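Local coordinates for choline binding protein PCPA (Streptococcus pneumoniae, PDB 4CP6) that probably attaches to choline on the pneumococcal cell surface and is a vaccine antigen built on leucine-rich repeats, at residues E176-E181 and K199-N204; L192-S197 and V215-G220. All coordinates share one frame; numbering follows the deposited sequence. Where two conformers were deposited one is given.

Contact 1 (E176-E181 and K199-N204)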
loop_
_atom_site.group_PDB
_atom_site.type_symbol
_atom_site.label_atom_id
_atom_site.label_comp_id
_atom_site.label_asym_id
_atom_site.label_seq_id
_atom_site.Cartn_x
_atom_site.Cartn_y
_atom_site.Cartn_z
ATOM N N GLU A 176 14.132 -11.355 -2.297
ATOM C CA GLU A 176 14.798 -10.245 -2.952
ATOM C C GLU A 176 13.844 -9.135 -3.378
ATOM O O GLU A 176 14.281 -7.978 -3.507
ATOM C CB GLU A 176 15.603 -10.813 -4.143
ATOM C CG GLU A 176 16.488 -9.826 -4.873
ATOM C CD GLU A 176 15.817 -9.047 -5.991
ATOM O OE1 GLU A 176 14.717 -9.447 -6.435
ATOM O OE2 GLU A 176 16.384 -8.002 -6.385
ATOM N N LEU A 177 12.592 -9.502 -3.672
ATOM C CA LEU A 177 11.637 -8.535 -4.197
ATOM C C LEU A 177 10.288 -8.744 -3.550
ATOM O O LEU A 177 9.784 -9.878 -3.517
ATOM C CB LEU A 177 11.566 -8.676 -5.725
ATOM C CG LEU A 177 10.721 -7.597 -6.465
ATOM C CD1 LEU A 177 11.105 -7.551 -7.926
ATOM C CD2 LEU A 177 9.221 -7.885 -6.385
ATOM N N ILE A 178 9.684 -7.654 -3.068
ATOM C CA ILE A 178 8.324 -7.671 -2.503
ATOM C C ILE A 178 7.580 -6.649 -3.338
ATOM O O ILE A 178 7.941 -5.465 -3.335
ATOM C CB ILE A 178 8.249 -7.335 -1.007
ATOM C CG1 ILE A 178 9.242 -8.180 -0.198
ATOM C CG2 ILE A 178 6.810 -7.536 -0.538
ATOM C CD1 ILE A 178 9.239 -7.857 1.316
ATOM N N SER A 179 6.549 -7.093 -4.061
ATOM C CA SER A 179 5.835 -6.266 -5.012
ATOM C C SER A 179 4.797 -5.297 -4.407
ATOM O O SER A 179 4.481 -5.318 -3.215
ATOM C CB SER A 179 5.198 -7.176 -6.051
ATOM O OG SER A 179 4.775 -6.452 -7.189
ATOM N N HIS A 180 4.272 -4.453 -5.277
ATOM C CA HIS A 180 3.267 -3.426 -5.031
ATOM C C HIS A 180 2.157 -3.950 -4.118
ATOM O O HIS A 180 1.566 -5.004 -4.375
ATOM C CB HIS A 180 2.676 -3.044 -6.409
ATOM C CG HIS A 180 1.622 -1.973 -6.478
ATOM N ND1 HIS A 180 0.300 -2.271 -6.789
ATOM C CD2 HIS A 180 1.767 -0.629 -6.423
ATOM C CE1 HIS A 180 -0.321 -1.091 -6.876
ATOM N NE2 HIS A 180 0.524 -0.078 -6.682
ATOM N N GLU A 181 1.848 -3.200 -3.049
ATOM C CA GLU A 181 0.719 -3.474 -2.150
ATOM C C GLU A 181 0.708 -4.868 -1.551
ATOM O O GLU A 181 -0.354 -5.316 -1.096
ATOM C CB GLU A 181 -0.624 -3.183 -2.859
ATOM C CG GLU A 181 -0.693 -1.725 -3.309
ATOM C CD GLU A 181 -2.021 -1.194 -3.791
ATOM O OE1 GLU A 181 -3.046 -1.840 -3.497
ATOM O OE2 GLU A 181 -2.049 -0.062 -4.326
ATOM N N LYS A 199 16.068 -6.406 -1.912
ATOM C CA LYS A 199 16.663 -5.342 -2.720
ATOM C C LYS A 199 15.625 -4.388 -3.287
ATOM O O LYS A 199 15.963 -3.222 -3.523
ATOM C CB LYS A 199 17.456 -5.971 -3.871
ATOM C CG LYS A 199 18.279 -4.964 -4.661
ATOM C CD LYS A 199 19.073 -5.612 -5.780
ATOM C CE LYS A 199 19.853 -4.565 -6.540
ATOM N NZ LYS A 199 20.704 -5.171 -7.606
ATOM N N THR A 200 14.395 -4.876 -3.561
ATOM C CA THR A 200 13.384 -4.074 -4.241
ATOM C C THR A 200 12.071 -4.207 -3.518
ATOM O O THR A 200 11.647 -5.331 -3.195
ATOM C CB THR A 200 13.255 -4.590 -5.678
ATOM O OG1 THR A 200 14.526 -4.467 -6.324
ATOM C CG2 THR A 200 12.187 -3.838 -6.494
ATOM N N LEU A 201 11.403 -3.051 -3.323
ATOM C CA LEU A 201 10.047 -2.960 -2.771
ATOM C C LEU A 201 9.178 -2.226 -3.749
ATOM O O LEU A 201 9.559 -1.146 -4.201
ATOM C CB LEU A 201 10.010 -2.200 -1.423
ATOM C CG LEU A 201 10.799 -2.828 -0.310
ATOM C CD1 LEU A 201 10.795 -1.931 0.914
ATOM C CD2 LEU A 201 10.283 -4.217 0.071
ATOM N N GLY A 202 8.027 -2.796 -4.072
ATOM C CA GLY A 202 7.090 -2.114 -4.951
ATOM C C GLY A 202 6.404 -0.971 -4.225
ATOM O O GLY A 202 6.584 -0.772 -3.017
ATOM N N SER A 203 5.652 -0.200 -4.971
ATOM C CA SER A 203 5.012 0.980 -4.376
ATOM C C SER A 203 3.811 0.607 -3.508
ATOM O O SER A 203 3.213 -0.476 -3.632
ATOM C CB SER A 203 4.568 1.950 -5.466
ATOM O OG SER A 203 3.647 1.265 -6.285
ATOM N N ASN A 204 3.453 1.527 -2.588
ATOM C CA ASN A 204 2.265 1.411 -1.736
ATOM C C ASN A 204 2.231 0.098 -1.008
ATOM O O ASN A 204 1.174 -0.517 -0.859
ATOM C CB ASN A 204 0.998 1.613 -2.582
ATOM C CG ASN A 204 1.056 2.919 -3.309
ATOM O OD1 ASN A 204 1.798 3.821 -2.882
ATOM N ND2 ASN A 204 0.254 3.041 -4.340
#
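I178 and L201 send their side chains to the same face of a parallel strand pair, lying side by side and pointing the same way. L201 has CG anti to its carbonyl carbon (chi1 -62°), which carries CD2 toward I178, to 3.9 Å from CB of I178. Branched aliphatic groups suit this face because both also pack on L194 of strand 191-194. On the other face L177 meets T200, CG of the leucine 4.0 Å from CB of the threonine, a beta-branched residue at ease in an extended backbone.

The backbones bind in register. E176 O accepts twice, from K199 N at 2.9 Å and from T200 N at 3.1 Å, which ties down the start of both strands. I178 N then reaches T200 O, and G202 N returns to I178 O at 2.8 Å. Having no side chain, G202 can bring its CA within 3.7 Å of H180 N. Beyond the strands E181 N still bonds S203 O, and the side chains of E181 and N204 lie side by side, CG of E181 3.8 Å from CB of N204.

On one side the pairing continues to strand 152-153, through backbone bonds of L177 and S179 with I153, and S179 OG bonds T155 OG1; on the other, N204 OD1 bonds S262 OG. Short parallel strands stacked coil upon coil in this way are characteristic of a leucine-rich repeat solenoid, here of the BspA type.

Contact 2 (L192-S197 and V215-G220)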
loop_
_atom_site.group_PDB
_atom_site.type_symbol
_atom_site.label_atom_id
_atom_site.label_comp_id
_atom_site.label_asym_id
_atom_site.label_seq_id
_atom_site.Cartn_x
_atom_site.Cartn_y
_atom_site.Cartn_z
ATOM N N LEU A 192 7.066 -5.967 11.304
ATOM C CA LEU A 192 7.609 -6.734 10.198
ATOM C C LEU A 192 9.105 -6.464 10.174
ATOM O O LEU A 192 9.504 -5.330 10.429
ATOM C CB LEU A 192 6.952 -6.245 8.865
ATOM C CG LEU A 192 7.355 -6.940 7.577
ATOM C CD1 LEU A 192 6.816 -8.374 7.535
ATOM C CD2 LEU A 192 6.866 -6.169 6.378
ATOM N N THR A 193 9.924 -7.487 9.856
ATOM C CA THR A 193 11.365 -7.319 9.661
ATOM C C THR A 193 11.723 -7.737 8.257
ATOM O O THR A 193 11.567 -8.924 7.898
ATOM C CB THR A 193 12.165 -8.150 10.639
ATOM O OG1 THR A 193 11.827 -7.739 11.962
ATOM C CG2 THR A 193 13.684 -7.963 10.436
ATOM N N LEU A 194 12.261 -6.786 7.474
ATOM C CA LEU A 194 12.696 -7.103 6.120
ATOM C C LEU A 194 14.050 -7.822 6.161
ATOM O O LEU A 194 15.016 -7.286 6.711
ATOM C CB LEU A 194 12.808 -5.836 5.236
ATOM C CG LEU A 194 11.520 -5.033 5.035
ATOM C CD1 LEU A 194 11.794 -3.788 4.197
ATOM C CD2 LEU A 194 10.446 -5.886 4.351
ATOM N N PRO A 195 14.165 -8.976 5.501
ATOM C CA PRO A 195 15.462 -9.673 5.500
ATOM C C PRO A 195 16.570 -8.855 4.829
ATOM O O PRO A 195 16.312 -7.964 3.999
ATOM C CB PRO A 195 15.185 -10.964 4.726
ATOM C CG PRO A 195 13.717 -11.222 4.954
ATOM C CD PRO A 195 13.095 -9.815 4.927
ATOM N N LYS A 196 17.821 -9.205 5.156
ATOM C CA LYS A 196 19.005 -8.569 4.596
ATOM C C LYS A 196 19.042 -8.687 3.059
ATOM O O LYS A 196 19.595 -7.814 2.387
ATOM C CB LYS A 196 20.252 -9.244 5.220
ATOM C CG LYS A 196 21.603 -8.825 4.669
ATOM C CD LYS A 196 22.755 -9.655 5.284
ATOM C CE LYS A 196 24.083 -9.269 4.670
ATOM N NZ LYS A 196 24.181 -9.655 3.236
ATOM N N SER A 197 18.439 -9.746 2.502
ATOM C CA SER A 197 18.473 -9.983 1.063
ATOM C C SER A 197 17.526 -9.076 0.213
ATOM O O SER A 197 17.637 -9.071 -1.017
ATOM C CB SER A 197 18.073 -11.437 0.802
ATOM O OG SER A 197 16.894 -11.754 1.527
ATOM N N VAL A 215 8.625 -1.005 11.331
ATOM C CA VAL A 215 9.125 -1.845 10.239
ATOM C C VAL A 215 10.637 -1.876 10.458
ATOM O O VAL A 215 11.285 -0.830 10.419
ATOM C CB VAL A 215 8.748 -1.314 8.829
ATOM C CG1 VAL A 215 9.390 -2.195 7.750
ATOM C CG2 VAL A 215 7.220 -1.245 8.652
ATOM N N ASP A 216 11.174 -3.055 10.743
ATOM C CA ASP A 216 12.615 -3.248 10.982
ATOM C C ASP A 216 13.301 -3.750 9.717
ATOM O O ASP A 216 12.641 -4.287 8.820
ATOM C CB ASP A 216 12.834 -4.265 12.126
ATOM C CG ASP A 216 12.293 -3.872 13.488
ATOM O OD1 ASP A 216 11.756 -2.765 13.609
ATOM O OD2 ASP A 216 12.411 -4.686 14.432
ATOM N N VAL A 217 14.621 -3.555 9.637
ATOM C CA VAL A 217 15.413 -3.992 8.497
ATOM C C VAL A 217 16.603 -4.753 9.058
ATOM O O VAL A 217 17.338 -4.210 9.912
ATOM C CB VAL A 217 15.879 -2.803 7.639
ATOM C CG1 VAL A 217 16.844 -3.267 6.556
ATOM C CG2 VAL A 217 14.702 -2.080 7.005
ATOM N N GLU A 218 16.770 -6.002 8.641
ATOM C CA GLU A 218 17.859 -6.840 9.135
ATOM C C GLU A 218 19.198 -6.158 8.877
ATOM O O GLU A 218 19.403 -5.530 7.835
ATOM C CB GLU A 218 17.838 -8.193 8.444
ATOM C CG GLU A 218 18.783 -9.212 9.056
ATOM C CD GLU A 218 18.698 -10.620 8.499
ATOM O OE1 GLU A 218 18.037 -10.800 7.468
ATOM O OE2 GLU A 218 19.262 -11.560 9.105
ATOM N N GLU A 219 20.125 -6.283 9.849
ATOM C CA GLU A 219 21.468 -5.721 9.707
ATOM C C GLU A 219 22.124 -6.212 8.410
ATOM O O GLU A 219 22.064 -7.407 8.103
ATOM C CB GLU A 219 22.309 -6.152 10.938
ATOM C CG GLU A 219 23.797 -5.813 10.916
ATOM C CD GLU A 219 24.163 -4.346 10.871
ATOM O OE1 GLU A 219 23.383 -3.526 11.402
ATOM O OE2 GLU A 219 25.236 -4.018 10.314
ATOM N N GLY A 220 22.738 -5.292 7.668
ATOM C CA GLY A 220 23.439 -5.666 6.455
ATOM C C GLY A 220 22.661 -5.458 5.171
ATOM O O GLY A 220 23.219 -5.649 4.090
#
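Two neighbouring coils of the leucine-rich repeat solenoid meet here through parallel strands, 192-194 against 215-217, whose axes come within 4.5 Å at an angle of 27°. Three backbone bonds join them. D216 N gives to L192 O at 2.8 Å, L194 N gives to D216 O, and E218 N gives to L194 O at 2.9 Å in a nearly straight bond.

L192, L194, V215 and V217 turn to the interior face, where the first three are buried, as suits leucine and valine, and V217 lies at the margin. The contacts across the pair are loose: L194 CD1 stands 4.4 Å from V217 CG2. F206, from the loop leading to strand 214-217, packs on L192 and V215, and L231 of strand 230-233 on L194 and V217. T193 and D216 occupy the opposite face, polar residues fit for a surface, with T193 OG1 3.6 Å from D216 CB.

Past the strands the segments remain joined through side chains. The methylenes of K196, with CG anti to the backbone N (chi1 174°), run alongside the turn at G220, CG lying 3.6 Å from G220 C. Glycine is suited to that turn by its positive phi. P195, whose nitrogen has no hydrogen to give, offers its O to N221 ND2. The extended E218 side chain reaches across to the 192-197 segment, and its OE1 takes the amide hydrogen of K196 N at 2.8 Å on the anti side, 28° out of the carboxylate plane.

How the contacts relate
Along the chain the four segments alternate: 176-181, 192-197, 199-204, then 215-220, so contacts 1 and 2 interlock as strand pairs on two walls of the same solenoid. Their centres lie 13 Å apart. The short connection between 192-197 and 199-204 carries the chain from one wall to the other, and S197 O approaches E176 CG at 4.1 Å. Through the core the bridge is L194: its CD2 methyl meets I178 CD1 at 3.8 Å, while its CD1 methyl meets L201 CD1 at 3.9 Å. One leucine of contact 2 thus touches both strands of contact 1, joining the two strand pairs across the interior.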